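Side-chain contacts in De Novo Protein OR329 (Artificial gene, PDB 4HXT), which has no known natural function, being a computationally designed armadillo-type repeat protein, probably made to self-assemble into a cyclic homo-oligomer: residues A[102-107]-A[145-150]; A[69-72]-A[77-80]; A[51-56]-A[89-94]. All blocks are in the same frame, centred on the assembly; numbering follows the deposited sequence.

Contact 1 (A[102-107]-A[145-150]); sequences VQKEAA and QKEAAR
Lys104 and Ala107, one turn apart on helix 100-113, meet Glu147 of helix 142-155, two long helices that pack side by side in this armadillo-type superhelix. The segments run nearly parallel, their axes crossing at 20° with 8.7 Å at closest approach. Lys104 gives two surfaces to Glu147: its carbonyl O lies 3.9 Å from Glu147 CG, and its own CG touches that same methylene at 4.2 Å. Beyond CG the lysine leads away from the second helix, and NZ pairs with Glu101 on its own helix. Ala107 makes the tight point, its methyl CB 3.5 Å from Glu147 CB. The small side chain lets the backbones come close, Ala107 CA lying 5.5 Å from Glu147 CA. Glu147 folds back at chi2 (-58°), which brings its carboxylate round to Arg150 on the same helix. An alanine in place of Glu147 would keep the touch on Ala107 but would probably uncover the Lys104 backbone and leave the Arg150 guanidinium without its carboxylate mate, freer to turn. Arg150 NH2, which also bonds Asn112, meets the syn lone pair of Glu147 OE1 at 3.2 Å, the oxygen only 8° out of the guanidinium plane.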
ATOM      1  N   VAL A 102     -16.380 -16.651  18.916  1.00 23.74           N
ATOM      2  CA  VAL A 102     -15.228 -17.080  18.131  1.00 18.15           C
ATOM      3  C   VAL A 102     -15.231 -16.275  16.834  1.00 21.85           C
ATOM      4  O   VAL A 102     -14.195 -15.794  16.390  1.00 26.92           O
ATOM      5  CB  VAL A 102     -15.309 -18.593  17.791  1.00 19.43           C
ATOM      6  CG1 VAL A 102     -14.220 -18.971  16.798  1.00 15.26           C
ATOM      7  CG2 VAL A 102     -15.165 -19.418  19.063  1.00 28.12           C
ATOM      8  N   GLN A 103     -16.411 -16.130  16.237  1.00 23.82           N
ATOM      9  CA  GLN A 103     -16.556 -15.379  14.999  1.00 27.16           C
ATOM     10  C   GLN A 103     -16.106 -13.946  15.188  1.00 25.47           C
ATOM     11  O   GLN A 103     -15.366 -13.400  14.373  1.00 24.52           O
ATOM     12  CB  GLN A 103     -18.012 -15.354  14.551  1.00 27.10           C
ATOM     13  CG  GLN A 103     -18.520 -16.631  13.958  1.00 22.27           C
ATOM     14  CD  GLN A 103     -19.886 -16.439  13.351  1.00 28.90           C
ATOM     15  OE1 GLN A 103     -20.865 -16.231  14.060  1.00 26.20           O
ATOM     16  NE2 GLN A 103     -19.957 -16.488  12.026  1.00 29.02           N
ATOM     17  N   LYS A 104     -16.586 -13.342  16.268  1.00 23.44           N
ATOM     18  CA  LYS A 104     -16.277 -11.960  16.594  1.00 26.25           C
ATOM     19  C   LYS A 104     -14.786 -11.738  16.822  1.00 27.71           C
ATOM     20  O   LYS A 104     -14.204 -10.801  16.282  1.00 24.49           O
ATOM     21  CB  LYS A 104     -17.057 -11.543  17.841  1.00 22.66           C
ATOM     22  CG  LYS A 104     -16.783 -10.131  18.312  1.00 32.61           C
ATOM     23  CD  LYS A 104     -17.229  -9.935  19.759  1.00 41.95           C
ATOM     24  CE  LYS A 104     -18.689 -10.327  19.965  1.00 39.60           C
ATOM     25  NZ  LYS A 104     -19.106 -10.198  21.391  1.00 41.54           N
ATOM     26  N   GLU A 105     -14.170 -12.595  17.630  1.00 21.89           N
ATOM     27  CA  GLU A 105     -12.741 -12.465  17.904  1.00 22.09           C
ATOM     28  C   GLU A 105     -11.924 -12.713  16.640  1.00 19.71           C
ATOM     29  O   GLU A 105     -10.939 -12.021  16.384  1.00 25.71           O
ATOM     30  CB  GLU A 105     -12.306 -13.449  18.991  1.00 26.70           C
ATOM     31  CG  GLU A 105     -12.851 -13.141  20.381  1.00 35.81           C
ATOM     32  CD  GLU A 105     -12.618 -11.700  20.811  1.00 41.56           C
ATOM     33  OE1 GLU A 105     -11.595 -11.107  20.410  1.00 35.38           O
ATOM     34  OE2 GLU A 105     -13.456 -11.164  21.566  1.00 52.07           O
ATOM     35  N   ALA A 106     -12.334 -13.702  15.851  1.00 23.54           N
ATOM     36  CA  ALA A 106     -11.625 -14.022  14.619  1.00 21.37           C
ATOM     37  C   ALA A 106     -11.697 -12.837  13.666  1.00 23.06           C
ATOM     38  O   ALA A 106     -10.701 -12.480  13.035  1.00 18.65           O
ATOM     39  CB  ALA A 106     -12.232 -15.263  13.967  1.00 20.79           C
ATOM     40  N   ALA A 107     -12.878 -12.227  13.564  1.00 21.67           N
ATOM     41  CA  ALA A 107     -13.057 -11.081  12.680  1.00 23.40           C
ATOM     42  C   ALA A 107     -12.278  -9.872  13.193  1.00 22.86           C
ATOM     43  O   ALA A 107     -11.682  -9.129  12.409  1.00 21.60           O
ATOM     44  CB  ALA A 107     -14.545 -10.735  12.545  1.00 25.68           C
ATOM     45  N   GLN A 145     -21.166  -8.361  12.457  1.00 22.49           N
ATOM     46  CA  GLN A 145     -21.331  -7.444  11.327  1.00 25.19           C
ATOM     47  C   GLN A 145     -20.333  -6.296  11.415  1.00 23.56           C
ATOM     48  O   GLN A 145     -19.694  -5.938  10.431  1.00 22.23           O
ATOM     49  CB  GLN A 145     -22.722  -6.815  11.322  1.00 23.30           C
ATOM     50  CG  GLN A 145     -23.826  -7.638  10.717  1.00 34.01           C
ATOM     51  CD  GLN A 145     -25.078  -6.804  10.519  1.00 39.14           C
ATOM     52  OE1 GLN A 145     -25.608  -6.234  11.472  1.00 46.45           O
ATOM     53  NE2 GLN A 145     -25.550  -6.719   9.278  1.00 28.74           N
ATOM     54  N   LYS A 146     -20.234  -5.704  12.602  1.00 26.43           N
ATOM     55  CA  LYS A 146     -19.337  -4.578  12.833  1.00 29.60           C
ATOM     56  C   LYS A 146     -17.881  -4.928  12.553  1.00 28.41           C
ATOM     57  O   LYS A 146     -17.187  -4.204  11.836  1.00 24.77           O
ATOM     58  CB  LYS A 146     -19.462  -4.081  14.279  1.00 37.61           C
ATOM     59  CG  LYS A 146     -18.674  -2.804  14.543  1.00 41.00           C
ATOM     60  CD  LYS A 146     -18.629  -2.427  16.019  1.00 47.54           C
ATOM     61  CE  LYS A 146     -17.644  -3.284  16.800  1.00 56.88           C
ATOM     62  NZ  LYS A 146     -17.484  -2.795  18.202  1.00 58.31           N
ATOM     63  N   GLU A 147     -17.418  -6.031  13.128  1.00 22.21           N
ATOM     64  CA  GLU A 147     -16.038  -6.462  12.935  1.00 25.82           C
ATOM     65  C   GLU A 147     -15.753  -6.791  11.475  1.00 23.75           C
ATOM     66  O   GLU A 147     -14.674  -6.491  10.964  1.00 29.86           O
ATOM     67  CB  GLU A 147     -15.731  -7.681  13.806  1.00 23.50           C
ATOM     68  CG  GLU A 147     -15.773  -7.409  15.307  1.00 33.48           C
ATOM     69  CD  GLU A 147     -14.805  -6.319  15.747  1.00 38.75           C
ATOM     70  OE1 GLU A 147     -13.806  -6.068  15.039  1.00 34.55           O
ATOM     71  OE2 GLU A 147     -15.036  -5.720  16.818  1.00 48.17           O
ATOM     72  N   ALA A 148     -16.724  -7.410  10.807  1.00 20.12           N
ATOM     73  CA  ALA A 148     -16.569  -7.771   9.399  1.00 17.45           C
ATOM     74  C   ALA A 148     -16.460  -6.505   8.552  1.00 18.97           C
ATOM     75  O   ALA A 148     -15.592  -6.399   7.690  1.00 21.98           O
ATOM     76  CB  ALA A 148     -17.755  -8.611   8.936  1.00 20.23           C
ATOM     77  N   ALA A 149     -17.342  -5.541   8.809  1.00 20.83           N
ATOM     78  CA  ALA A 149     -17.324  -4.284   8.071  1.00 22.34           C
ATOM     79  C   ALA A 149     -16.019  -3.529   8.335  1.00 22.72           C
ATOM     80  O   ALA A 149     -15.431  -2.952   7.421  1.00 18.79           O
ATOM     81  CB  ALA A 149     -18.520  -3.424   8.466  1.00 21.18           C
ATOM     82  N   ARG A 150     -15.568  -3.531   9.586  1.00 18.81           N
ATOM     83  CA  ARG A 150     -14.326  -2.849   9.929  1.00 19.38           C
ATOM     84  C   ARG A 150     -13.154  -3.523   9.220  1.00 21.11           C
ATOM     85  O   ARG A 150     -12.258  -2.851   8.715  1.00 19.52           O
ATOM     86  CB  ARG A 150     -14.093  -2.858  11.448  1.00 25.04           C
ATOM     87  CG  ARG A 150     -12.810  -2.132  11.866  1.00 23.27           C
ATOM     88  CD  ARG A 150     -12.706  -1.941  13.378  1.00 30.64           C
ATOM     89  NE  ARG A 150     -12.366  -3.165  14.094  1.00 32.87           N
ATOM     90  CZ  ARG A 150     -11.126  -3.526  14.415  1.00 38.74           C
ATOM     91  NH1 ARG A 150     -10.098  -2.755  14.088  1.00 38.91           N
ATOM     92  NH2 ARG A 150     -10.913  -4.660  15.069  1.00 38.11           N
TER

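Contact 2 (A[69-72]-A[77-80])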
ATOM      1  N   ALA A  69      -5.850 -11.171  18.439  1.00 22.14           N
ATOM      2  CA  ALA A  69      -6.432  -9.925  17.962  1.00 20.30           C
ATOM      3  C   ALA A  69      -5.768  -8.755  18.682  1.00 24.69           C
ATOM      4  O   ALA A  69      -5.516  -7.711  18.081  1.00 24.55           O
ATOM      5  CB  ALA A  69      -7.937  -9.911  18.213  1.00 20.64           C
ATOM      6  N   ASN A  70      -5.491  -8.934  19.972  1.00 19.29           N
ATOM      7  CA  ASN A  70      -4.846  -7.888  20.756  1.00 28.30           C
ATOM      8  C   ASN A  70      -3.405  -7.732  20.294  1.00 28.74           C
ATOM      9  O   ASN A  70      -2.878  -6.622  20.227  1.00 27.46           O
ATOM     10  CB  ASN A  70      -4.893  -8.230  22.244  1.00 28.18           C
ATOM     11  CG  ASN A  70      -6.264  -8.008  22.843  1.00 28.05           C
ATOM     12  OD1 ASN A  70      -7.233  -7.767  22.122  1.00 28.13           O
ATOM     13  ND2 ASN A  70      -6.357  -8.090  24.164  1.00 27.80           N
ATOM     14  N   ILE A  71      -2.774  -8.858  19.979  1.00 25.36           N
ATOM     15  CA  ILE A  71      -1.399  -8.864  19.496  1.00 23.91           C
ATOM     16  C   ILE A  71      -1.341  -8.161  18.139  1.00 24.37           C
ATOM     17  O   ILE A  71      -0.449  -7.349  17.881  1.00 25.64           O
ATOM     18  CB  ILE A  71      -0.884 -10.325  19.340  1.00 20.25           C
ATOM     19  CG1 ILE A  71      -0.652 -10.941  20.725  1.00 28.47           C
ATOM     20  CG2 ILE A  71       0.383 -10.360  18.498  1.00 18.56           C
ATOM     21  CD1 ILE A  71      -0.328 -12.429  20.699  1.00 27.09           C
ATOM     22  N   ALA A  72      -2.312  -8.475  17.283  1.00 18.81           N
ATOM     23  CA  ALA A  72      -2.377  -7.902  15.942  1.00 27.03           C
ATOM     24  C   ALA A  72      -2.605  -6.393  15.933  1.00 30.61           C
ATOM     25  O   ALA A  72      -2.449  -5.747  14.901  1.00 27.81           O
ATOM     26  CB  ALA A  72      -3.464  -8.602  15.129  1.00 20.87           C
ATOM     27  N   GLU A  77       5.645  -5.849  13.207  1.00 28.04           N
ATOM     28  CA  GLU A  77       6.413  -7.059  13.453  1.00 26.25           C
ATOM     29  C   GLU A  77       5.537  -8.099  14.144  1.00 22.47           C
ATOM     30  O   GLU A  77       5.690  -9.297  13.913  1.00 23.27           O
ATOM     31  CB  GLU A  77       7.651  -6.757  14.313  1.00 40.31           C
ATOM     32  CG  GLU A  77       7.697  -5.358  14.923  1.00 56.13           C
ATOM     33  CD  GLU A  77       7.801  -4.258  13.875  1.00 55.17           C
ATOM     34  OE1 GLU A  77       8.700  -4.338  13.011  1.00 60.15           O
ATOM     35  OE2 GLU A  77       6.986  -3.311  13.918  1.00 48.77           O
ATOM     36  N   ALA A  78       4.619  -7.637  14.990  1.00 24.95           N
ATOM     37  CA  ALA A  78       3.708  -8.536  15.694  1.00 24.32           C
ATOM     38  C   ALA A  78       2.753  -9.171  14.674  1.00 26.25           C
ATOM     39  O   ALA A  78       2.509 -10.376  14.710  1.00 24.42           O
ATOM     40  CB  ALA A  78       2.914  -7.769  16.742  1.00 30.93           C
ATOM     41  N   ILE A  79       2.221  -8.353  13.767  1.00 24.92           N
ATOM     42  CA  ILE A  79       1.301  -8.829  12.732  1.00 22.13           C
ATOM     43  C   ILE A  79       2.007  -9.815  11.809  1.00 23.39           C
ATOM     44  O   ILE A  79       1.432 -10.814  11.402  1.00 24.46           O
ATOM     45  CB  ILE A  79       0.755  -7.663  11.867  1.00 25.10           C
ATOM     46  CG1 ILE A  79      -0.085  -6.719  12.731  1.00 27.02           C
ATOM     47  CG2 ILE A  79      -0.059  -8.213  10.708  1.00 20.11           C
ATOM     48  CD1 ILE A  79      -0.579  -5.485  12.004  1.00 24.94           C
ATOM     49  N   LYS A  80       3.260  -9.524  11.482  1.00 23.33           N
ATOM     50  CA  LYS A  80       4.022 -10.386  10.614  1.00 24.11           C
ATOM     51  C   LYS A  80       4.230 -11.752  11.248  1.00 25.38           C
ATOM     52  O   LYS A  80       4.244 -12.762  10.550  1.00 23.84           O
ATOM     53  CB  LYS A  80       5.371  -9.758  10.306  1.00 24.75           C
ATOM     54  CG  LYS A  80       6.160 -10.529   9.273  1.00 32.01           C
ATOM     55  CD  LYS A  80       7.439  -9.801   8.919  1.00 44.45           C
ATOM     56  CE  LYS A  80       8.055 -10.382   7.684  1.00 49.16           C
ATOM     57  NZ  LYS A  80       8.290 -11.831   7.875  1.00 49.98           N
TER
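Ala78 and Ile79, consecutive residues on helix 76-84, each meet a backbone carbonyl at the end of the 69-72 segment, where the chain turns between two helices of the armadillo-type fold. Ala78 points its methyl at Ile71: CB lies 3.6 Å from Ile71 O and 4.0 Å from Ile71 CG2. That branch of Ile71 is the one set anti to the backbone N, beside the carbonyl carbon, which places CG2 and O of the same residue together against one methyl. Ile79 takes the next carbonyl with its longer branch, CG1 being 3.4 Å and CD1 3.5 Å from Ala72 O. With chi1 at -64° and chi2 at 176° the branch extends alongside the carbonyl oxygen, touching it with two successive carbons. No hydrogen bond joins the segments; small and branched aliphatic groups lie directly on peptide oxygens, and the backbones close to 5.0 Å between Ala72 CA and Ile79 CA. Around this buried corner, Ile71 and Ala78 both touch Ile37 of helix 34-42, and Ile71 also reaches Ala30 of helix 16-30. Ala72 packs on Asn112 and Ile113 of helix 100-113, so the turn lies between the preceding helices and the next long one.

Contact 3 (A[51-56]-A[89-94]); sequences KLLTST and EVLVKL
Leu53 packs against Val90, Leu91 and Leu94 on one face of helix 87-94, its CB and two methyls sharing out the three residues with some overlap. CB meets Val90 CG1 at 3.7 Å, the two side chains passing at a slant. One fork of the leucine, CD1, goes on to Leu91 CD2 at 3.8 Å, again on a slanting approach, and lies 4.0 Å from Val90 CG1. The other fork, CD2, meets Leu94 CD2 at 3.9 Å; here the side chains stand roughly at right angles, so Leu94 lies across the leucine rather than along it. Leu53 CG is anti to the carbonyl carbon (chi1 -67°), which carries the fork toward the helix, and chi2 at 180° then turns CD1 to Leu91 and CD2 to Leu94. Val90 has CG1 anti to its backbone N, the branch that lies against both CB and CD1 of Leu53.

Leu53 belongs to a type I beta turn from Leu52 to Ser55, and the contact joins this turn to helix 87-94 within the armadillo-type stack. Ala64 and Leu68 of helix 58-71 pack on Leu53, while Ala109 and Ile113 of helix 100-113 pack on Leu91, continuing the apolar layer. Leu94 CD1 and CD2 also approach Leu53 O, each at 3.9 Å, and that carbonyl is bonded by Gln61 NE2. Neither a hydrogen bond nor a charge pair spans the two segments, so between them the contact is one of apolar packing.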
ATOM      1  N   LYS A  51      -1.924 -22.362  17.283  1.00 23.97           N
ATOM      2  CA  LYS A  51      -2.244 -23.776  17.404  1.00 27.14           C
ATOM      3  C   LYS A  51      -3.523 -23.918  18.240  1.00 25.09           C
ATOM      4  O   LYS A  51      -4.383 -24.737  17.932  1.00 27.08           O
ATOM      5  CB  LYS A  51      -1.105 -24.540  18.076  1.00 32.81           C
ATOM      6  CG  LYS A  51      -1.062 -26.009  17.685  1.00 51.42           C
ATOM      7  CD  LYS A  51      -0.573 -26.883  18.825  1.00 67.77           C
ATOM      8  CE  LYS A  51      -0.275 -28.297  18.351  1.00 73.75           C
ATOM      9  NZ  LYS A  51       0.929 -28.335  17.471  1.00 77.23           N
ATOM     10  N   LEU A  52      -3.650 -23.108  19.290  1.00 25.68           N
ATOM     11  CA  LEU A  52      -4.836 -23.166  20.142  1.00 24.79           C
ATOM     12  C   LEU A  52      -6.108 -22.802  19.396  1.00 24.55           C
ATOM     13  O   LEU A  52      -7.210 -23.124  19.846  1.00 26.19           O
ATOM     14  CB  LEU A  52      -4.687 -22.247  21.362  1.00 29.75           C
ATOM     15  CG  LEU A  52      -3.744 -22.686  22.483  1.00 42.02           C
ATOM     16  CD1 LEU A  52      -4.090 -21.915  23.752  1.00 38.16           C
ATOM     17  CD2 LEU A  52      -3.883 -24.172  22.735  1.00 43.83           C
ATOM     18  N   LEU A  53      -5.961 -22.130  18.257  1.00 18.96           N
ATOM     19  CA  LEU A  53      -7.115 -21.745  17.455  1.00 20.31           C
ATOM     20  C   LEU A  53      -7.793 -22.991  16.900  1.00 24.94           C
ATOM     21  O   LEU A  53      -8.982 -22.971  16.577  1.00 27.14           O
ATOM     22  CB  LEU A  53      -6.684 -20.844  16.290  1.00 22.49           C
ATOM     23  CG  LEU A  53      -6.139 -19.452  16.615  1.00 25.52           C
ATOM     24  CD1 LEU A  53      -5.769 -18.745  15.314  1.00 26.16           C
ATOM     25  CD2 LEU A  53      -7.182 -18.649  17.378  1.00 27.71           C
ATOM     26  N   THR A  54      -7.030 -24.074  16.795  1.00 25.98           N
ATOM     27  CA  THR A  54      -7.549 -25.329  16.261  1.00 28.11           C
ATOM     28  C   THR A  54      -8.115 -26.244  17.358  1.00 32.50           C
ATOM     29  O   THR A  54      -8.450 -27.401  17.107  1.00 31.30           O
ATOM     30  CB  THR A  54      -6.449 -26.083  15.473  1.00 33.71           C
ATOM     31  OG1 THR A  54      -7.057 -27.064  14.627  1.00 50.95           O
ATOM     32  CG2 THR A  54      -5.491 -26.782  16.419  1.00 28.25           C
ATOM     33  N   SER A  55      -8.216 -25.719  18.574  1.00 27.10           N
ATOM     34  CA  SER A  55      -8.760 -26.481  19.694  1.00 28.91           C
ATOM     35  C   SER A  55     -10.206 -26.868  19.402  1.00 32.01           C
ATOM     36  O   SER A  55     -10.903 -26.170  18.668  1.00 36.22           O
ATOM     37  CB  SER A  55      -8.717 -25.643  20.973  1.00 26.27           C
ATOM     38  OG  SER A  55      -9.389 -26.301  22.035  1.00 24.47           O
ATOM     39  N   THR A  56     -10.655 -27.984  19.968  1.00 31.02           N
ATOM     40  CA  THR A  56     -12.032 -28.424  19.768  1.00 36.99           C
ATOM     41  C   THR A  56     -12.936 -27.685  20.748  1.00 29.17           C
ATOM     42  O   THR A  56     -14.157 -27.685  20.607  1.00 33.68           O
ATOM     43  CB  THR A  56     -12.194 -29.939  20.008  1.00 38.45           C
ATOM     44  OG1 THR A  56     -11.595 -30.289  21.261  1.00 38.45           O
ATOM     45  CG2 THR A  56     -11.548 -30.732  18.887  1.00 39.25           C
ATOM     46  N   GLU A  89      -4.952 -17.959   7.700  1.00 20.62           N
ATOM     47  CA  GLU A  89      -5.754 -19.033   7.116  1.00 24.95           C
ATOM     48  C   GLU A  89      -6.658 -19.652   8.188  1.00 22.56           C
ATOM     49  O   GLU A  89      -7.823 -19.960   7.933  1.00 23.41           O
ATOM     50  CB  GLU A  89      -4.818 -20.090   6.514  1.00 29.67           C
ATOM     51  CG  GLU A  89      -5.481 -21.165   5.663  1.00 48.11           C
ATOM     52  CD  GLU A  89      -6.148 -22.254   6.486  1.00 57.52           C
ATOM     53  OE1 GLU A  89      -5.608 -22.610   7.555  1.00 60.91           O
ATOM     54  OE2 GLU A  89      -7.202 -22.768   6.053  1.00 60.11           O
ATOM     55  N   VAL A  90      -6.120 -19.815   9.393  1.00 18.42           N
ATOM     56  CA  VAL A  90      -6.888 -20.398  10.490  1.00 16.73           C
ATOM     57  C   VAL A  90      -7.976 -19.441  10.984  1.00 19.10           C
ATOM     58  O   VAL A  90      -9.104 -19.854  11.244  1.00 21.69           O
ATOM     59  CB  VAL A  90      -5.969 -20.773  11.667  1.00 22.53           C
ATOM     60  CG1 VAL A  90      -6.744 -21.595  12.691  1.00 25.08           C
ATOM     61  CG2 VAL A  90      -4.761 -21.552  11.152  1.00 26.39           C
ATOM     62  N   LEU A  91      -7.644 -18.161  11.105  1.00 22.78           N
ATOM     63  CA  LEU A  91      -8.625 -17.184  11.560  1.00 15.01           C
ATOM     64  C   LEU A  91      -9.764 -17.097  10.561  1.00 21.85           C
ATOM     65  O   LEU A  91     -10.920 -16.913  10.939  1.00 23.24           O
ATOM     66  CB  LEU A  91      -7.975 -15.810  11.733  1.00 19.12           C
ATOM     67  CG  LEU A  91      -6.992 -15.675  12.896  1.00 23.09           C
ATOM     68  CD1 LEU A  91      -6.215 -14.378  12.746  1.00 24.28           C
ATOM     69  CD2 LEU A  91      -7.744 -15.716  14.228  1.00 20.94           C
ATOM     70  N   VAL A  92      -9.433 -17.227   9.280  1.00 21.55           N
ATOM     71  CA  VAL A  92     -10.443 -17.177   8.237  1.00 18.72           C
ATOM     72  C   VAL A  92     -11.417 -18.337   8.440  1.00 25.67           C
ATOM     73  O   VAL A  92     -12.626 -18.169   8.299  1.00 21.24           O
ATOM     74  CB  VAL A  92      -9.801 -17.254   6.830  1.00 20.57           C
ATOM     75  CG1 VAL A  92     -10.871 -17.510   5.769  1.00 21.00           C
ATOM     76  CG2 VAL A  92      -9.073 -15.942   6.530  1.00 20.41           C
ATOM     77  N   LYS A  93     -10.892 -19.508   8.791  1.00 23.05           N
ATOM     78  CA  LYS A  93     -11.759 -20.655   9.019  1.00 26.54           C
ATOM     79  C   LYS A  93     -12.669 -20.430  10.228  1.00 23.84           C
ATOM     80  O   LYS A  93     -13.840 -20.806  10.205  1.00 27.33           O
ATOM     81  CB  LYS A  93     -10.942 -21.932   9.224  1.00 35.32           C
ATOM     82  CG  LYS A  93     -11.827 -23.164   9.294  1.00 56.52           C
ATOM     83  CD  LYS A  93     -11.042 -24.455   9.415  1.00 69.95           C
ATOM     84  CE  LYS A  93     -11.963 -25.657   9.227  1.00 76.18           C
ATOM     85  NZ  LYS A  93     -13.136 -25.625  10.148  1.00 75.54           N
ATOM     86  N   LEU A  94     -12.141 -19.807  11.278  1.00 20.22           N
ATOM     87  CA  LEU A  94     -12.933 -19.540  12.480  1.00 19.95           C
ATOM     88  C   LEU A  94     -14.041 -18.517  12.252  1.00 26.87           C
ATOM     89  O   LEU A  94     -14.969 -18.400  13.061  1.00 24.01           O
ATOM     90  CB  LEU A  94     -12.026 -19.074  13.620  1.00 18.35           C
ATOM     91  CG  LEU A  94     -11.415 -20.178  14.497  1.00 26.12           C
ATOM     92  CD1 LEU A  94     -10.813 -21.275  13.632  1.00 27.44           C
ATOM     93  CD2 LEU A  94     -10.364 -19.568  15.411  1.00 25.63           C
TER

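Overall arrangement
Helix 100-113 brings the three contacts together. It carries one side of contact 1, and its Val102 and Ala106 pack on Leu94 and Leu91 of contact 3: Val102 CG1 lies 3.8 Å from Leu94 CG, and Ala106 CB 3.7 Å from Leu91 O. Contact 2 joins contact 1 more lightly, Ala69 CB being 4.1 Å from Glu105 O. The centres of contacts 1 and 3 are about 14 Å apart, and contact 2 lies about 16 Å from either. Contacts 2 and 3 do not touch, their nearest atoms being about 6 Å apart. Near contact 2, Lys80 reaches Gly243 and Trp244 of the second subunit, toward the assembly interface.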